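Local atomic coordinates of beta-hydroxyacyl-(Acyl-carrier-protein) dehydratase FabA/FabZ (Xenorhabdus doucetiae, PDB entry 6QSR), a protein that probably acts as a hotdog-fold 3-hydroxyacyl-ACP dehydratase, a lyase in the type II polyketide synthase pathway that makes aryl polyene pigments. Residues 24-27 with 28-32; 114-118 with 119-123. All coordinates share one frame; numbering follows the deposited sequence.

Contact 1: 24-27 with 28-32; sequences RYLP and VDRYL. With NA (sodium ion), chain C.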
ATOM      1  N   ARG B  24      26.509   0.228  -9.148  1.00 50.26           N
ATOM      2  CA  ARG B  24      25.598  -0.935  -9.406  1.00 49.79           C
ATOM      3  C   ARG B  24      24.881  -1.370  -8.136  1.00 47.03           C
ATOM      4  O   ARG B  24      25.410  -1.256  -7.025  1.00 49.31           O
ATOM      5  CB  ARG B  24      26.339  -2.142 -10.014  1.00 51.95           C
ATOM      6  CG  ARG B  24      26.322  -2.199 -11.534  1.00 61.22           C
ATOM      7  CD  ARG B  24      27.133  -1.068 -12.142  1.00 71.27           C
ATOM      8  NE  ARG B  24      27.429  -1.284 -13.559  1.00 75.39           N
ATOM      9  CZ  ARG B  24      28.238  -0.519 -14.296  1.00 73.80           C
ATOM     10  NH1 ARG B  24      28.856   0.541 -13.769  1.00 65.91           N
ATOM     11  NH2 ARG B  24      28.438  -0.816 -15.580  1.00 72.58           N
ATOM     12  N   TYR B  25      23.675  -1.888  -8.330  1.00 40.78           N
ATOM     13  CA  TYR B  25      22.829  -2.353  -7.249  1.00 33.49           C
ATOM     14  C   TYR B  25      22.390  -3.770  -7.562  1.00 30.97           C
ATOM     15  O   TYR B  25      22.315  -4.162  -8.733  1.00 29.50           O
ATOM     16  CB  TYR B  25      21.618  -1.425  -7.111  1.00 30.72           C
ATOM     17  CG  TYR B  25      22.005  -0.009  -6.730  1.00 28.65           C
ATOM     18  CD1 TYR B  25      22.081   1.005  -7.693  1.00 26.86           C
ATOM     19  CD2 TYR B  25      22.326   0.314  -5.410  1.00 28.32           C
ATOM     20  CE1 TYR B  25      22.457   2.293  -7.350  1.00 25.78           C
ATOM     21  CE2 TYR B  25      22.692   1.607  -5.056  1.00 27.13           C
ATOM     22  CZ  TYR B  25      22.760   2.589  -6.031  1.00 26.45           C
ATOM     23  OH  TYR B  25      23.125   3.866  -5.686  1.00 27.60           O
ATOM     24  N   LEU B  26      22.112  -4.539  -6.513  1.00 29.82           N
ATOM     25  CA  LEU B  26      21.456  -5.836  -6.656  1.00 31.44           C
ATOM     26  C   LEU B  26      20.059  -5.653  -7.267  1.00 30.67           C
ATOM     27  O   LEU B  26      19.533  -4.526  -7.291  1.00 27.65           O
ATOM     28  CB  LEU B  26      21.330  -6.531  -5.297  1.00 33.67           C
ATOM     29  CG  LEU B  26      22.628  -6.978  -4.613  1.00 37.50           C
ATOM     30  CD1 LEU B  26      22.391  -7.241  -3.136  1.00 39.19           C
ATOM     31  CD2 LEU B  26      23.206  -8.212  -5.295  1.00 38.78           C
ATOM     32  N   PRO B  27      19.459  -6.749  -7.781  1.00 32.07           N
ATOM     33  CA  PRO B  27      18.048  -6.704  -8.180  1.00 35.29           C
ATOM     34  C   PRO B  27      17.187  -6.199  -7.020  1.00 34.73           C
ATOM     35  O   PRO B  27      17.432  -6.568  -5.871  1.00 34.05           O
ATOM     36  CB  PRO B  27      17.728  -8.164  -8.520  1.00 37.22           C
ATOM     37  CG  PRO B  27      19.036  -8.753  -8.916  1.00 35.28           C
ATOM     38  CD  PRO B  27      20.081  -8.047  -8.102  1.00 32.15           C
ATOM     39  N   VAL B  28      16.214  -5.340  -7.309  1.00 31.88           N
ATOM     40  CA  VAL B  28      15.497  -4.616  -6.248  1.00 28.10           C
ATOM     41  C   VAL B  28      14.852  -5.539  -5.182  1.00 27.72           C
ATOM     42  O   VAL B  28      14.841  -5.210  -3.991  1.00 26.86           O
ATOM     43  CB  VAL B  28      14.517  -3.572  -6.852  1.00 30.15           C
ATOM     44  CG1 VAL B  28      13.333  -4.223  -7.542  1.00 29.26           C
ATOM     45  CG2 VAL B  28      14.057  -2.578  -5.801  1.00 32.88           C
ATOM     46  N   ASP B  29      14.374  -6.711  -5.599  1.00 29.13           N
ATOM     47  CA  ASP B  29      13.846  -7.728  -4.661  1.00 30.20           C
ATOM     48  C   ASP B  29      14.842  -8.193  -3.582  1.00 28.85           C
ATOM     49  O   ASP B  29      14.419  -8.596  -2.498  1.00 29.93           O
ATOM     50  CB  ASP B  29      13.270  -8.938  -5.420  1.00 34.13           C
ATOM     51  CG  ASP B  29      14.346  -9.826  -6.030  1.00 36.76           C
ATOM     52  OD1 ASP B  29      14.698  -9.612  -7.202  1.00 38.44           O
ATOM     53  OD2 ASP B  29      14.846 -10.733  -5.335  1.00 38.99           O
ATOM     54  N   ARG B  30      16.143  -8.146  -3.869  1.00 30.57           N
ATOM     55  CA  ARG B  30      17.179  -8.538  -2.898  1.00 32.09           C
ATOM     56  C   ARG B  30      17.298  -7.606  -1.672  1.00 28.92           C
ATOM     57  O   ARG B  30      17.833  -8.009  -0.640  1.00 28.38           O
ATOM     58  CB  ARG B  30      18.549  -8.658  -3.588  1.00 36.25           C
ATOM     59  CG  ARG B  30      18.611  -9.647  -4.750  1.00 41.65           C
ATOM     60  CD  ARG B  30      18.351 -11.084  -4.323  1.00 49.19           C
ATOM     61  NE  ARG B  30      18.618 -12.024  -5.416  1.00 57.31           N
ATOM     62  CZ  ARG B  30      19.824 -12.473  -5.778  1.00 64.09           C
ATOM     63  NH1 ARG B  30      19.925 -13.326  -6.796  1.00 67.65           N
ATOM     64  NH2 ARG B  30      20.935 -12.081  -5.143  1.00 63.04           N
ATOM     65  N   TYR B  31      16.804  -6.374  -1.789  1.00 27.46           N
ATOM     66  CA  TYR B  31      16.773  -5.419  -0.680  1.00 26.61           C
ATOM     67  C   TYR B  31      15.486  -5.457   0.174  1.00 26.74           C
ATOM     68  O   TYR B  31      15.401  -4.744   1.180  1.00 26.71           O
ATOM     69  CB  TYR B  31      16.973  -3.998  -1.223  1.00 25.42           C
ATOM     70  CG  TYR B  31      18.290  -3.793  -1.941  1.00 26.70           C
ATOM     71  CD1 TYR B  31      19.489  -3.714  -1.228  1.00 27.67           C
ATOM     72  CD2 TYR B  31      18.341  -3.658  -3.330  1.00 28.73           C
ATOM     73  CE1 TYR B  31      20.701  -3.513  -1.878  1.00 28.13           C
ATOM     74  CE2 TYR B  31      19.545  -3.454  -3.991  1.00 28.90           C
ATOM     75  CZ  TYR B  31      20.722  -3.386  -3.266  1.00 29.05           C
ATOM     76  OH  TYR B  31      21.910  -3.188  -3.932  1.00 28.52           O
ATOM     77  N   LEU B  32      14.503  -6.269  -0.223  1.00 25.92           N
ATOM     78  CA  LEU B  32      13.193  -6.337   0.439  1.00 24.11           C
ATOM     79  C   LEU B  32      12.915  -7.703   1.055  1.00 24.13           C
ATOM     80  O   LEU B  32      13.331  -8.717   0.499  1.00 25.99           O
ATOM     81  CB  LEU B  32      12.088  -6.048  -0.587  1.00 21.38           C
ATOM     82  CG  LEU B  32      12.118  -4.636  -1.186  1.00 20.14           C
ATOM     83  CD1 LEU B  32      11.176  -4.533  -2.374  1.00 20.85           C
ATOM     84  CD2 LEU B  32      11.754  -3.626  -0.118  1.00 19.60           C
TER
HETATM   85 NA    NA C 201      13.047 -10.209  -1.399  1.00 33.12          NA
HETATM   86  O   HOH W   1      13.323 -11.785  -3.239  1.00 34.78           O
HETATM   87  O   HOH W   2      13.865 -11.829  -0.120  1.00 34.34           O

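Contact 2: 114-118 with 119-123; sequences VRCQV and PAFTQ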
ATOM      1  N   VAL B 114      -1.292  11.769   0.474  1.00 16.77           N
ATOM      2  CA  VAL B 114      -0.822  11.082  -0.719  1.00 16.02           C
ATOM      3  C   VAL B 114      -1.761  11.512  -1.846  1.00 17.65           C
ATOM      4  O   VAL B 114      -2.828  10.946  -2.024  1.00 20.71           O
ATOM      5  CB  VAL B 114      -0.735   9.558  -0.513  1.00 15.12           C
ATOM      6  CG1 VAL B 114      -0.174   8.888  -1.760  1.00 15.68           C
ATOM      7  CG2 VAL B 114       0.125   9.262   0.711  1.00 14.89           C
ATOM      8  N   ARG B 115      -1.356  12.550  -2.581  1.00 20.09           N
ATOM      9  CA  ARG B 115      -2.210  13.200  -3.574  1.00 19.77           C
ATOM     10  C   ARG B 115      -1.712  12.889  -4.981  1.00 19.28           C
ATOM     11  O   ARG B 115      -0.535  13.075  -5.275  1.00 18.64           O
ATOM     12  CB  ARG B 115      -2.238  14.712  -3.329  1.00 20.76           C
ATOM     13  CG  ARG B 115      -2.748  15.061  -1.939  1.00 23.97           C
ATOM     14  CD  ARG B 115      -3.302  16.460  -1.854  1.00 28.28           C
ATOM     15  NE  ARG B 115      -3.923  16.689  -0.546  1.00 28.69           N
ATOM     16  CZ  ARG B 115      -3.454  17.475   0.422  1.00 27.27           C
ATOM     17  NH1 ARG B 115      -2.324  18.177   0.281  1.00 28.37           N
ATOM     18  NH2 ARG B 115      -4.140  17.577   1.556  1.00 25.84           N
ATOM     19  N   CYS B 116      -2.628  12.412  -5.822  1.00 21.61           N
ATOM     20  CA  CYS B 116      -2.313  11.966  -7.175  0.50 22.06           C
ATOM     21  C   CYS B 116      -2.945  12.930  -8.180  1.00 22.39           C
ATOM     22  O   CYS B 116      -4.101  13.298  -8.035  1.00 24.31           O
ATOM     23  CB  CYS B 116      -2.836  10.537  -7.371  0.50 21.50           C
ATOM     24  SG  CYS B 116      -2.037   9.583  -8.683  0.50 22.93           S
ATOM     25  N   GLN B 117      -2.177  13.313  -9.198  1.00 22.58           N
ATOM     26  CA  GLN B 117      -2.673  14.185 -10.260  1.00 24.30           C
ATOM     27  C   GLN B 117      -3.558  13.431 -11.257  1.00 24.97           C
ATOM     28  O   GLN B 117      -4.303  14.059 -12.011  1.00 26.90           O
ATOM     29  CB  GLN B 117      -1.496  14.813 -11.010  1.00 25.38           C
ATOM     30  CG  GLN B 117      -0.608  15.692 -10.145  1.00 27.32           C
ATOM     31  CD  GLN B 117      -1.336  16.900  -9.598  1.00 30.70           C
ATOM     32  OE1 GLN B 117      -2.298  17.380 -10.194  1.00 32.40           O
ATOM     33  NE2 GLN B 117      -0.879  17.399  -8.461  1.00 31.51           N
ATOM     34  N   VAL B 118      -3.460  12.101 -11.268  1.00 24.09           N
ATOM     35  CA  VAL B 118      -4.276  11.249 -12.142  1.00 25.54           C
ATOM     36  C   VAL B 118      -4.902  10.104 -11.352  1.00 23.66           C
ATOM     37  O   VAL B 118      -4.351   9.690 -10.331  1.00 24.09           O
ATOM     38  CB  VAL B 118      -3.460  10.685 -13.332  1.00 25.51           C
ATOM     39  CG1 VAL B 118      -3.021  11.823 -14.248  1.00 26.56           C
ATOM     40  CG2 VAL B 118      -2.255   9.883 -12.879  1.00 25.27           C
ATOM     41  N   PRO B 119      -6.060   9.598 -11.809  1.00 23.36           N
ATOM     42  CA  PRO B 119      -6.717   8.475 -11.131  1.00 22.03           C
ATOM     43  C   PRO B 119      -6.018   7.131 -11.330  1.00 20.49           C
ATOM     44  O   PRO B 119      -6.140   6.246 -10.477  1.00 20.98           O
ATOM     45  CB  PRO B 119      -8.122   8.468 -11.743  1.00 24.43           C
ATOM     46  CG  PRO B 119      -8.015   9.189 -13.029  1.00 25.66           C
ATOM     47  CD  PRO B 119      -6.908  10.176 -12.870  1.00 25.43           C
ATOM     48  N   ALA B 120      -5.295   6.985 -12.439  1.00 19.76           N
ATOM     49  CA  ALA B 120      -4.517   5.772 -12.714  1.00 20.02           C
ATOM     50  C   ALA B 120      -3.275   6.106 -13.514  1.00 19.74           C
ATOM     51  O   ALA B 120      -3.218   7.147 -14.187  1.00 19.91           O
ATOM     52  CB  ALA B 120      -5.363   4.747 -13.456  1.00 20.33           C
ATOM     53  N   PHE B 121      -2.271   5.234 -13.424  1.00 18.22           N
ATOM     54  CA  PHE B 121      -1.051   5.384 -14.223  1.00 18.98           C
ATOM     55  C   PHE B 121      -1.202   4.589 -15.508  1.00 20.34           C
ATOM     56  O   PHE B 121      -1.421   3.373 -15.475  1.00 19.18           O
ATOM     57  CB  PHE B 121       0.172   4.894 -13.447  1.00 19.41           C
ATOM     58  CG  PHE B 121       0.370   5.584 -12.123  1.00 19.60           C
ATOM     59  CD1 PHE B 121      -0.013   4.968 -10.938  1.00 19.16           C
ATOM     60  CD2 PHE B 121       0.945   6.853 -12.060  1.00 20.95           C
ATOM     61  CE1 PHE B 121       0.175   5.608  -9.711  1.00 20.33           C
ATOM     62  CE2 PHE B 121       1.140   7.496 -10.838  1.00 20.70           C
ATOM     63  CZ  PHE B 121       0.737   6.872  -9.666  1.00 21.15           C
ATOM     64  N   THR B 122      -1.056   5.270 -16.642  1.00 22.05           N
ATOM     65  CA  THR B 122      -1.336   4.657 -17.928  1.00 25.20           C
ATOM     66  C   THR B 122      -0.273   3.623 -18.295  1.00 24.24           C
ATOM     67  O   THR B 122       0.906   3.763 -17.955  1.00 23.24           O
ATOM     68  CB  THR B 122      -1.492   5.711 -19.047  1.00 29.25           C
ATOM     69  OG1 THR B 122      -0.336   6.541 -19.085  1.00 33.59           O
ATOM     70  CG2 THR B 122      -2.709   6.587 -18.797  1.00 31.31           C
ATOM     71  N   GLN B 123      -0.734   2.568 -18.960  1.00 26.08           N
ATOM     72  CA  GLN B 123       0.103   1.543 -19.576  1.00 27.39           C
ATOM     73  C   GLN B 123       1.236   2.179 -20.380  1.00 26.64           C
ATOM     74  O   GLN B 123       0.992   3.103 -21.157  1.00 26.12           O
ATOM     75  CB  GLN B 123      -0.762   0.697 -20.526  1.00 30.39           C
ATOM     76  CG  GLN B 123      -0.118  -0.594 -20.992  1.00 33.76           C
ATOM     77  CD  GLN B 123      -0.691  -1.793 -20.273  1.00 41.36           C
ATOM     78  OE1 GLN B 123      -1.780  -2.276 -20.613  1.00 40.68           O
ATOM     79  NE2 GLN B 123       0.025  -2.272 -19.257  1.00 45.35           N
TER

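Contact 1: 24-27 with 28-32
Tyr31 reaches back along the chain and lays its phenol across residues 25-27, giving a clear example of a short turn to which one long side chain adds a bond. Its CG stands anti to its own carbonyl carbon (chi1 -60°), which sends the ring toward Leu26; there the hydroxyl OH accepts the backbone N-H of Leu26, with N to OH 2.9 Å and a moderately bent angle of 150°. The same oxygen lies in the plane of the Tyr25 ring, at its edge, 3.6 Å from Tyr25 CB. Leu26 crosses the phenol at about a right angle, its CB 3.8 Å from Tyr31 CE2, and touches Arg30 through the two CB atoms. This is the compact side: Tyr31 is buried, with Trp93 of helix 79-97 and Val44 of strand 43-48 against it, while the hydroxyl of Tyr25 is hydrogen-bonded to Val47 N.

The other side is looser and meets solvent. Pro27 and Arg30 run side by side, with Pro27 CD 4.0 Å from Arg30 CG, and the guanidinium makes merely a long salt bridge, Arg30 NE to Asp29 OD2. The carboxylate OD2 of Asp29 also accepts a hydrogen bond from a water, 2.8 Å away, that is itself a sodium ligand.

Pro27 O receives Arg30 N at 2.9 Å, an i to i+3 bond that opens the 3-10 segment 28-31. Beyond it the carbonyls of Asp29 and Leu32, each 2.4 Å from the ion through its O atom, join His34 O and two waters: a sodium site of the backbone-carbonyl type.

Contact 2: 114-118 with 119-123
Val118 sets a methyl against the carbonyl oxygen of Ala120 across the bend at Gln117 to Pro119, while Cys116 approaches the Phe121 ring from the strand side. With Val118 CG1 anti to the carbonyl carbon (chi1 -65°), the other methyl, CG2, falls between backbone N and carbonyl carbon and ends 3.2 Å from Ala120 O, a snug approach of a methyl to a carbonyl oxygen. The same CG2 meets the phenyl ring at an oblique slant, with 4.5 Å to Phe121 CD2, a loose touch. The proline ring follows directly, and Pro119 CD lies beside Val118 CB as the peptide bond between the two residues requires.

Cys116 also comes in obliquely. In the conformer described here its SG stands 4.0 Å from Phe121 CZ and 4.8 Å from the ring centroid, an oblique sulfur-aromatic contact, 42° off the ring normal. Because this side chain occupies two conformers, the contact is doubtful as a permanent feature. The buried phenyl itself is more widely supported, by Leu154 and Val155 of strand 152-162 and by Met82 of helix 79-97.

No hydrogen bond joins 114-118 to 119-123. Backbone hydrogen bonds lead outward instead, from Gln117 to Leu154, from Pro119 to Gly76 and from Phe121 to Leu74, while Phe62 of the neighbouring AMP-dependent synthetase and ligase chain packs on Cys116. The chemistry across the bend is therefore largely apolar and weakly directional, consistent with side chains that fill the corner while backbone pairing with other strands and loops fixes the path of the chain.

Overall arrangement
Contact 1 comes first along the chain, at the start of the modelled residues, and closes well before contact 2 opens. The two lie on opposite sides of the chain's centre, with centres 26 Å apart and nearest atoms about 17 Å apart, and do not touch. Helix 79-97, the central helix of the hotdog fold, runs between them: residues 24-32 rest along it from Gln85 to Lys96, and residues 114-123 meet its first turns, at Ile80, Met82 and Met83. Contact 1 touches no other chain. Contact 2 ends strand 107-116, whose residues Val114 and Arg115 pair with a strand of the neighbouring chain, carrying the sheet across the heterocomplex interface.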